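Side-chain contacts in CrRbcX-IIa (Chlamydomonas reinhardtii, PDB 5BS1), which probably acts as a chaperone in the assembly of Rubisco, forming a dimer of helical subunits: residues A[23-28]-A[91-96]; A[61-64]-A[70-73]; A[53-58]-A[80-85]. One frame throughout, in Å; residues are numbered along the deposited sequence.

Contact 1. Residues A[23-28]-A[91-96]; sequences SLFTFV and EAYLDE
Y93 presents the edge of its ring to the face of F25 in an offset edge-to-face pair. The evidence is a centroid separation of 5.3 Å with the planes at 73°, and a closest approach of 3.5 Å between F25 CD1 and Y93 CE1. Y93 CD1 approaches F25 CD1 equally closely, so one whole side of the tyrosine ring leans on the phenylalanine. With CG anti to the backbone N (chi1 -170°), Y93 reaches out from its helix into the space between the two segments, and one face of its ring takes V28. There CG1 of V28 stands over the centre of the tyrosine ring, 3.9 Å from its centroid, a CH-pi contact. The second hold on F25 comes from L94, whose CD2 lies 3.6 Å from F25 CD2 and nearly as close to CE2; this methyl reaches the ring obliquely. No hydrogen bond joins the segments.

The packing is uneven. Its tight part is centred on the buried F25, gripped by the Y93 edge and by L94 CD2, with F97 adding a further ring. The V28 side of Y93 is looser: V28 CG1 comes no nearer than 4.0 Å to Y93 CZ, and both residues keep some exposure even though P13 of the second subunit packs on them. Beyond them A92 and D95 are exposed. T110 of that other subunit touches L94, so the buried side also borders the dimer partner.

The axes of the 23-28 and 91-96 segments approach to 9.6 Å and cross at 107°, consistent with the small buried area of 222 Å². The arrangement is side-chain packing between two steeply crossed helices of the all-helical RbcX subunit, joining helix 13-38 to the C-terminal part of helix 80-96.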
loop_
_atom_site.group_PDB
_atom_site.type_symbol
_atom_site.label_atom_id
_atom_site.label_comp_id
_atom_site.label_asym_id
_atom_site.label_seq_id
_atom_site.Cartn_x
_atom_site.Cartn_y
_atom_site.Cartn_z
ATOM N N SER A 23 -0.115 -5.846 -6.181
ATOM C CA SER A 23 0.995 -5.371 -7.037
ATOM C C SER A 23 2.320 -5.502 -6.320
ATOM O O SER A 23 3.334 -5.937 -6.890
ATOM C CB SER A 23 0.817 -3.925 -7.493
ATOM O OG SER A 23 -0.229 -3.820 -8.424
ATOM N N LEU A 24 2.342 -5.135 -5.042
ATOM C CA LEU A 24 3.555 -5.315 -4.234
ATOM C C LEU A 24 4.015 -6.778 -4.221
ATOM O O LEU A 24 5.199 -7.082 -4.388
ATOM C CB LEU A 24 3.325 -4.807 -2.811
ATOM C CG LEU A 24 4.480 -5.021 -1.833
ATOM C CD1 LEU A 24 5.719 -4.256 -2.257
ATOM C CD2 LEU A 24 4.094 -4.680 -0.404
ATOM N N PHE A 25 3.089 -7.708 -4.037
ATOM C CA PHE A 25 3.405 -9.122 -3.960
ATOM C C PHE A 25 3.939 -9.639 -5.282
ATOM O O PHE A 25 4.838 -10.478 -5.313
ATOM C CB PHE A 25 2.207 -9.940 -3.473
ATOM C CG PHE A 25 1.675 -9.550 -2.093
ATOM C CD1 PHE A 25 2.432 -8.835 -1.160
ATOM C CD2 PHE A 25 0.422 -9.978 -1.724
ATOM C CE1 PHE A 25 1.910 -8.511 0.095
ATOM C CE2 PHE A 25 -0.102 -9.645 -0.485
ATOM C CZ PHE A 25 0.651 -8.934 0.432
ATOM N N THR A 26 3.401 -9.128 -6.384
ATOM C CA THR A 26 3.900 -9.492 -7.687
ATOM C C THR A 26 5.336 -9.047 -7.850
ATOM O O THR A 26 6.171 -9.795 -8.358
ATOM C CB THR A 26 3.003 -8.900 -8.807
ATOM O OG1 THR A 26 1.651 -9.379 -8.616
ATOM C CG2 THR A 26 3.496 -9.312 -10.185
ATOM N N PHE A 27 5.636 -7.819 -7.419
ATOM C CA PHE A 27 6.997 -7.260 -7.469
ATOM C C PHE A 27 7.947 -8.034 -6.568
ATOM O O PHE A 27 9.078 -8.353 -6.963
ATOM C CB PHE A 27 6.935 -5.787 -7.054
ATOM C CG PHE A 27 8.272 -5.119 -6.988
ATOM C CD1 PHE A 27 8.841 -4.595 -8.128
ATOM C CD2 PHE A 27 8.965 -5.038 -5.788
ATOM C CE1 PHE A 27 10.085 -3.975 -8.057
ATOM C CE2 PHE A 27 10.197 -4.422 -5.715
ATOM C CZ PHE A 27 10.749 -3.892 -6.850
ATOM N N VAL A 28 7.492 -8.352 -5.364
ATOM C CA VAL A 28 8.282 -9.173 -4.443
ATOM C C VAL A 28 8.626 -10.512 -5.093
ATOM O O VAL A 28 9.789 -10.960 -5.038
ATOM C CB VAL A 28 7.566 -9.387 -3.091
ATOM C CG1 VAL A 28 8.234 -10.500 -2.283
ATOM C CG2 VAL A 28 7.578 -8.092 -2.310
ATOM N N GLU A 91 1.614 -16.164 -4.922
ATOM C CA GLU A 91 0.549 -16.817 -4.177
ATOM C C GLU A 91 1.101 -17.381 -2.857
ATOM O O GLU A 91 0.475 -17.199 -1.787
ATOM C CB GLU A 91 -0.098 -17.917 -5.033
ATOM C CG GLU A 91 -1.287 -18.578 -4.350
ATOM C CD GLU A 91 -2.188 -19.386 -5.292
ATOM O OE1 GLU A 91 -2.188 -19.208 -6.537
ATOM O OE2 GLU A 91 -2.975 -20.207 -4.760
ATOM N N ALA A 92 2.267 -18.008 -2.908
ATOM C CA ALA A 92 2.904 -18.501 -1.702
ATOM C C ALA A 92 3.189 -17.365 -0.726
ATOM O O ALA A 92 3.050 -17.526 0.481
ATOM C CB ALA A 92 4.184 -19.250 -2.022
ATOM N N TYR A 93 3.500 -16.197 -1.264
ATOM C CA TYR A 93 3.900 -15.043 -0.454
ATOM C C TYR A 93 2.742 -14.560 0.415
ATOM O O TYR A 93 2.974 -13.990 1.470
ATOM C CB TYR A 93 4.482 -13.896 -1.305
ATOM C CG TYR A 93 5.097 -12.829 -0.479
ATOM C CD1 TYR A 93 4.540 -11.560 -0.410
ATOM C CD2 TYR A 93 6.218 -13.097 0.285
ATOM C CE1 TYR A 93 5.112 -10.561 0.345
ATOM C CE2 TYR A 93 6.780 -12.118 1.086
ATOM C CZ TYR A 93 6.217 -10.865 1.124
ATOM O OH TYR A 93 6.765 -9.904 1.963
ATOM N N LEU A 94 1.516 -14.847 0.015
ATOM C CA LEU A 94 0.355 -14.499 0.828
ATOM C C LEU A 94 0.446 -15.036 2.236
ATOM O O LEU A 94 -0.045 -14.392 3.172
ATOM C CB LEU A 94 -0.944 -15.004 0.194
ATOM C CG LEU A 94 -1.278 -14.453 -1.182
ATOM C CD1 LEU A 94 -2.438 -15.214 -1.793
ATOM C CD2 LEU A 94 -1.555 -12.963 -1.056
ATOM N N ASP A 95 1.023 -16.214 2.391
ATOM C CA ASP A 95 1.109 -16.838 3.694
ATOM C C ASP A 95 2.430 -16.525 4.423
ATOM O O ASP A 95 2.516 -16.780 5.612
ATOM C CB ASP A 95 0.922 -18.323 3.558
ATOM C CG ASP A 95 -0.487 -18.692 3.146
ATOM O OD1 ASP A 95 -1.426 -17.941 3.441
ATOM O OD2 ASP A 95 -0.619 -19.741 2.516
ATOM N N GLU A 96 3.390 -15.938 3.721
ATOM C CA GLU A 96 4.669 -15.490 4.302
ATOM C C GLU A 96 4.554 -14.084 4.866
ATOM O O GLU A 96 5.153 -13.746 5.897
ATOM C CB GLU A 96 5.758 -15.511 3.227
ATOM C CG GLU A 96 5.965 -16.898 2.636
ATOM C CD GLU A 96 6.743 -16.869 1.332
ATOM O OE1 GLU A 96 7.675 -16.032 1.193
ATOM O OE2 GLU A 96 6.406 -17.675 0.442
#

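Contact 2. Residues A[61-64]-A[70-73]; sequences TPMK and EWMA
The indole of W71 has the terminal methyl of M63, a selenomethionine, over one face, and the hydroxyl of T61 at its edge. M63 CE sits 4.1 Å from the centroid of the six-membered ring and only 7° off the normal, a CH-pi contact near the ring centre. M63 SE lies above the five-membered ring at a greater distance, 5.1 Å from its centroid, which makes this a Met-aromatic contact as well. T26 CG2 comes in from the same side, near the rim at W71 CE3.

At the pyrrole edge T61 OG1 lies 3.4 Å from W71 NE1, close to the ring plane. Both polar groups are tied to one acceptor: F58 O takes a hydrogen bond from W71 NE1 and another from T61 OG1. Sharing this carbonyl probably helps to fix the rotation of the indole and is consistent with the threonine hydroxyl lying at its edge.

The side chains also meet at their roots, with M63 CB 3.6 Å from W71 CB. M63 CG lies between the backbone N and the carbonyl carbon (chi1 58°), and the chain then bends at chi3 (94°); this fold carries SE and CE back over the indole instead of away from it. Were W71 replaced by an alanine, F58 O would probably lose its indole N-H partner, and the M63 methyl the flat surface it rests on.

The contact is short-range, tying the loop after helix 46-59 to the start of helix 69-78, with 205 Å² buried. T26 and F27 of helix 13-38 lie against M63, while L86 of helix 80-96 touches W71. The tryptophan is thus buried among helices 13-38, 46-59 and 80-96, and the 61-64 loop lies along the more exposed side.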
loop_
_atom_site.group_PDB
_atom_site.type_symbol
_atom_site.label_atom_id
_atom_site.label_comp_id
_atom_site.label_asym_id
_atom_site.label_seq_id
_atom_site.Cartn_x
_atom_site.Cartn_y
_atom_site.Cartn_z
ATOM N N THR A 61 9.735 -2.923 -17.194
ATOM C CA THR A 61 8.389 -2.364 -17.459
ATOM C C THR A 61 7.439 -2.302 -16.238
ATOM O O THR A 61 7.434 -3.171 -15.384
ATOM C CB THR A 61 7.666 -3.161 -18.553
ATOM O OG1 THR A 61 7.113 -4.337 -17.969
ATOM C CG2 THR A 61 8.615 -3.523 -19.683
ATOM N N PRO A 62 6.582 -1.267 -16.178
ATOM C CA PRO A 62 5.691 -1.098 -15.046
ATOM C C PRO A 62 4.562 -2.108 -15.005
ATOM O O PRO A 62 4.058 -2.526 -16.037
ATOM C CB PRO A 62 5.064 0.288 -15.272
ATOM C CG PRO A 62 5.313 0.629 -16.696
ATOM C CD PRO A 62 6.482 -0.175 -17.163
HETATM N N MSE A 63 4.186 -2.481 -13.798
HETATM C CA MSE A 63 2.906 -3.119 -13.550
HETATM C C MSE A 63 2.011 -2.086 -12.951
HETATM O O MSE A 63 1.863 -1.991 -11.730
HETATM C CB MSE A 63 3.115 -4.314 -12.629
HETATM C CG MSE A 63 3.765 -3.950 -11.306
HETATM SE SE MSE A 63 4.123 -5.644 -10.442
HETATM C CE MSE A 63 5.973 -6.142 -10.902
ATOM N N LYS A 64 1.405 -1.288 -13.817
ATOM C CA LYS A 64 0.542 -0.216 -13.361
ATOM C C LYS A 64 -0.520 -0.807 -12.448
ATOM O O LYS A 64 -0.419 -0.737 -11.208
ATOM C CB LYS A 64 -0.094 0.517 -14.554
ATOM N N GLU A 70 -1.984 -7.419 -15.593
ATOM C CA GLU A 70 -1.652 -7.041 -16.976
ATOM C C GLU A 70 -0.184 -7.377 -17.279
ATOM O O GLU A 70 0.130 -7.953 -18.333
ATOM C CB GLU A 70 -1.906 -5.549 -17.204
ATOM C CG GLU A 70 -1.700 -5.109 -18.649
ATOM C CD GLU A 70 -1.981 -3.641 -18.912
ATOM O OE1 GLU A 70 -1.754 -2.786 -18.035
ATOM O OE2 GLU A 70 -2.384 -3.347 -20.049
ATOM N N TRP A 71 0.677 -7.017 -16.342
ATOM C CA TRP A 71 2.100 -7.378 -16.405
ATOM C C TRP A 71 2.274 -8.895 -16.498
ATOM O O TRP A 71 3.019 -9.400 -17.323
ATOM C CB TRP A 71 2.813 -6.798 -15.200
ATOM C CG TRP A 71 4.317 -6.961 -15.184
ATOM C CD1 TRP A 71 5.237 -6.120 -15.732
ATOM C CD2 TRP A 71 5.058 -7.976 -14.511
ATOM N NE1 TRP A 71 6.524 -6.587 -15.505
ATOM C CE2 TRP A 71 6.434 -7.718 -14.741
ATOM C CE3 TRP A 71 4.697 -9.104 -13.769
ATOM C CZ2 TRP A 71 7.436 -8.524 -14.230
ATOM C CZ3 TRP A 71 5.701 -9.902 -13.252
ATOM C CH2 TRP A 71 7.048 -9.612 -13.482
HETATM N N MSE A 72 1.556 -9.630 -15.658
HETATM C CA MSE A 72 1.709 -11.076 -15.622
HETATM C C MSE A 72 1.239 -11.700 -16.930
HETATM O O MSE A 72 1.837 -12.646 -17.396
HETATM C CB MSE A 72 0.936 -11.652 -14.428
HETATM C CG MSE A 72 1.239 -13.132 -14.220
HETATM SE SE MSE A 72 3.101 -13.440 -13.704
HETATM C CE MSE A 72 2.861 -12.829 -11.868
ATOM N N ALA A 73 0.166 -11.189 -17.511
ATOM C CA ALA A 73 -0.327 -11.717 -18.772
ATOM C C ALA A 73 0.701 -11.506 -19.879
ATOM O O ALA A 73 0.890 -12.378 -20.704
ATOM C CB ALA A 73 -1.622 -11.023 -19.142
#

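Contact 3. Residues A[53-58]-A[80-85]; sequences LDLMDF and HALALR
L82 meets the 53-58 helix through one branch of its side chain. CB points from helix 80-96 toward the opposing segment; CG, anti to the backbone N (chi1 170°), carries the two methyls, of which CD2 reaches helix 46-59. L82 CD2 lies 3.9 Å from D54 CB, 3.9 Å from the backbone N of L55 and 4.1 Å from L55 CB. The methyl therefore rests against the helix surface where D54 passes into L55, meeting backbone as well as side-chain roots. The other branch stays a little farther off, with L82 CD1 4.4 Å from L55 CD2, beside the outer part of that leucine.

These are ordinary van der Waals distances, and no hydrogen bond crosses between the segments. The nearest CA atoms, those of L55 and L82, are 7.8 Å apart, and the area buried is a modest 128 Å². Even so, D54, L55 and L82 are all buried, and L82 contributes more of the contact surface than either partner.

D54 offers only its CB to the leucine; its carboxylate is satisfied by other residues. OD2 accepts a hydrogen bond from N79 ND2 and OD1 one from Q50 NE2. N79 OD1 in turn accepts from L82 N, so the asparagine just before helix 80-96 ties the polar end of D54 to the backbone of the leucine that packs on its CB.

Around the contact, V75 of helix 69-78 adds to the cover of L82, and V33 and L34 of helix 13-38 close on L55. V33 also touches R85, one turn farther along helix 80-96. The pair thus lies where helix 46-59 meets the N-terminal turns of helix 80-96, with helices 13-38 and 69-78 packed around them.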
loop_
_atom_site.group_PDB
_atom_site.type_symbol
_atom_site.label_atom_id
_atom_site.label_comp_id
_atom_site.label_asym_id
_atom_site.label_seq_id
_atom_site.Cartn_x
_atom_site.Cartn_y
_atom_site.Cartn_z
ATOM N N LEU A 53 16.752 -13.940 -18.813
ATOM C CA LEU A 53 16.796 -12.866 -19.804
ATOM C C LEU A 53 15.445 -12.163 -19.890
ATOM O O LEU A 53 15.386 -10.949 -19.895
ATOM C CB LEU A 53 17.202 -13.394 -21.169
ATOM C CG LEU A 53 18.610 -13.980 -21.336
ATOM C CD1 LEU A 53 18.789 -14.605 -22.707
ATOM C CD2 LEU A 53 19.667 -12.912 -21.107
ATOM N N ASP A 54 14.373 -12.954 -19.883
ATOM C CA ASP A 54 13.021 -12.396 -20.030
ATOM C C ASP A 54 12.624 -11.614 -18.776
ATOM O O ASP A 54 12.025 -10.539 -18.867
ATOM C CB ASP A 54 12.003 -13.505 -20.281
ATOM C CG ASP A 54 12.142 -14.161 -21.653
ATOM O OD1 ASP A 54 12.735 -13.557 -22.563
ATOM O OD2 ASP A 54 11.685 -15.307 -21.841
ATOM N N LEU A 55 12.976 -12.126 -17.604
ATOM C CA LEU A 55 12.618 -11.456 -16.364
ATOM C C LEU A 55 13.332 -10.128 -16.254
ATOM O O LEU A 55 12.714 -9.138 -15.859
ATOM C CB LEU A 55 12.889 -12.326 -15.144
ATOM C CG LEU A 55 12.366 -11.782 -13.805
ATOM C CD1 LEU A 55 10.880 -11.379 -13.846
ATOM C CD2 LEU A 55 12.592 -12.779 -12.709
HETATM N N MSE A 56 14.602 -10.100 -16.686
HETATM C CA MSE A 56 15.339 -8.831 -16.702
HETATM C C MSE A 56 14.584 -7.832 -17.596
HETATM O O MSE A 56 14.440 -6.676 -17.218
HETATM C CB MSE A 56 16.773 -9.068 -17.198
HETATM C CG MSE A 56 17.736 -9.802 -16.270
HETATM SE SE MSE A 56 18.354 -8.756 -14.743
HETATM C CE MSE A 56 19.735 -7.760 -15.760
ATOM N N ASP A 57 14.118 -8.252 -18.773
ATOM C CA ASP A 57 13.343 -7.378 -19.684
ATOM C C ASP A 57 12.077 -6.857 -19.021
ATOM O O ASP A 57 11.814 -5.655 -19.044
ATOM C CB ASP A 57 12.915 -8.103 -20.952
ATOM C CG ASP A 57 14.033 -8.275 -21.951
ATOM O OD1 ASP A 57 15.028 -7.544 -21.862
ATOM O OD2 ASP A 57 13.893 -9.141 -22.840
ATOM N N PHE A 58 11.306 -7.759 -18.423
ATOM C CA PHE A 58 10.009 -7.389 -17.876
ATOM C C PHE A 58 10.102 -6.551 -16.627
ATOM O O PHE A 58 9.225 -5.717 -16.392
ATOM C CB PHE A 58 9.117 -8.618 -17.643
ATOM C CG PHE A 58 8.443 -9.089 -18.887
ATOM C CD1 PHE A 58 7.420 -8.350 -19.455
ATOM C CD2 PHE A 58 8.852 -10.248 -19.523
ATOM C CE1 PHE A 58 6.816 -8.759 -20.623
ATOM C CE2 PHE A 58 8.244 -10.666 -20.684
ATOM C CZ PHE A 58 7.222 -9.920 -21.239
ATOM N N HIS A 80 5.819 -18.729 -20.702
ATOM C CA HIS A 80 4.808 -19.353 -19.856
ATOM C C HIS A 80 5.398 -19.967 -18.593
ATOM O O HIS A 80 4.823 -19.838 -17.508
ATOM C CB HIS A 80 4.090 -20.407 -20.709
ATOM C CG HIS A 80 3.024 -21.169 -20.001
ATOM N ND1 HIS A 80 3.214 -22.435 -19.508
ATOM C CD2 HIS A 80 1.734 -20.850 -19.737
ATOM C CE1 HIS A 80 2.096 -22.849 -18.931
ATOM N NE2 HIS A 80 1.184 -21.914 -19.075
ATOM N N ALA A 81 6.538 -20.640 -18.697
ATOM C CA ALA A 81 7.150 -21.283 -17.538
ATOM C C ALA A 81 7.518 -20.230 -16.475
ATOM O O ALA A 81 7.354 -20.450 -15.281
ATOM C CB ALA A 81 8.365 -22.052 -17.940
ATOM N N LEU A 82 8.048 -19.114 -16.950
ATOM C CA LEU A 82 8.431 -18.017 -16.027
ATOM C C LEU A 82 7.165 -17.470 -15.334
ATOM O O LEU A 82 7.186 -17.242 -14.123
ATOM C CB LEU A 82 9.150 -16.936 -16.784
ATOM C CG LEU A 82 9.427 -15.606 -16.072
ATOM C CD1 LEU A 82 10.295 -15.855 -14.854
ATOM C CD2 LEU A 82 10.036 -14.599 -17.039
ATOM N N ALA A 83 6.103 -17.232 -16.108
ATOM C CA ALA A 83 4.843 -16.760 -15.524
ATOM C C ALA A 83 4.301 -17.724 -14.484
ATOM O O ALA A 83 3.899 -17.280 -13.397
ATOM C CB ALA A 83 3.804 -16.496 -16.583
ATOM N N LEU A 84 4.334 -19.033 -14.756
ATOM C CA LEU A 84 3.884 -20.006 -13.757
ATOM C C LEU A 84 4.666 -19.884 -12.464
ATOM O O LEU A 84 4.104 -19.947 -11.378
ATOM C CB LEU A 84 3.958 -21.434 -14.265
ATOM C CG LEU A 84 3.020 -21.856 -15.387
ATOM C CD1 LEU A 84 3.242 -23.327 -15.680
ATOM C CD2 LEU A 84 1.567 -21.592 -15.089
ATOM N N ARG A 85 5.988 -19.720 -12.567
ATOM C CA ARG A 85 6.802 -19.589 -11.388
ATOM C C ARG A 85 6.501 -18.302 -10.597
ATOM O O ARG A 85 6.402 -18.342 -9.378
ATOM C CB ARG A 85 8.289 -19.632 -11.761
ATOM C CG ARG A 85 9.225 -19.483 -10.581
ATOM C CD ARG A 85 9.097 -20.607 -9.580
ATOM N NE ARG A 85 10.041 -20.431 -8.479
ATOM C CZ ARG A 85 9.845 -20.847 -7.238
ATOM N NH1 ARG A 85 8.746 -21.521 -6.916
ATOM N NH2 ARG A 85 10.742 -20.586 -6.296
#

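Along the chain the segments run 23-28, 53-58, 61-64, 70-73, 80-85 and 91-96, so contact 1 encloses contact 3, which encloses contact 2. Helix 80-96 serves contacts 1 and 3 with opposite ends; their centres are 16 Å apart and their nearest atoms about 7 Å. Contact 2 touches both. Its centre lies 15 Å from that of contact 1 and 12 Å from that of contact 3. It reaches the first through M63 and W71 against helix 13-38, and the second through W71 against helix 46-59. The three therefore join the first four helices into one helical body, and all come within reach of the second subunit, so the packed core lies close to the dimer interface.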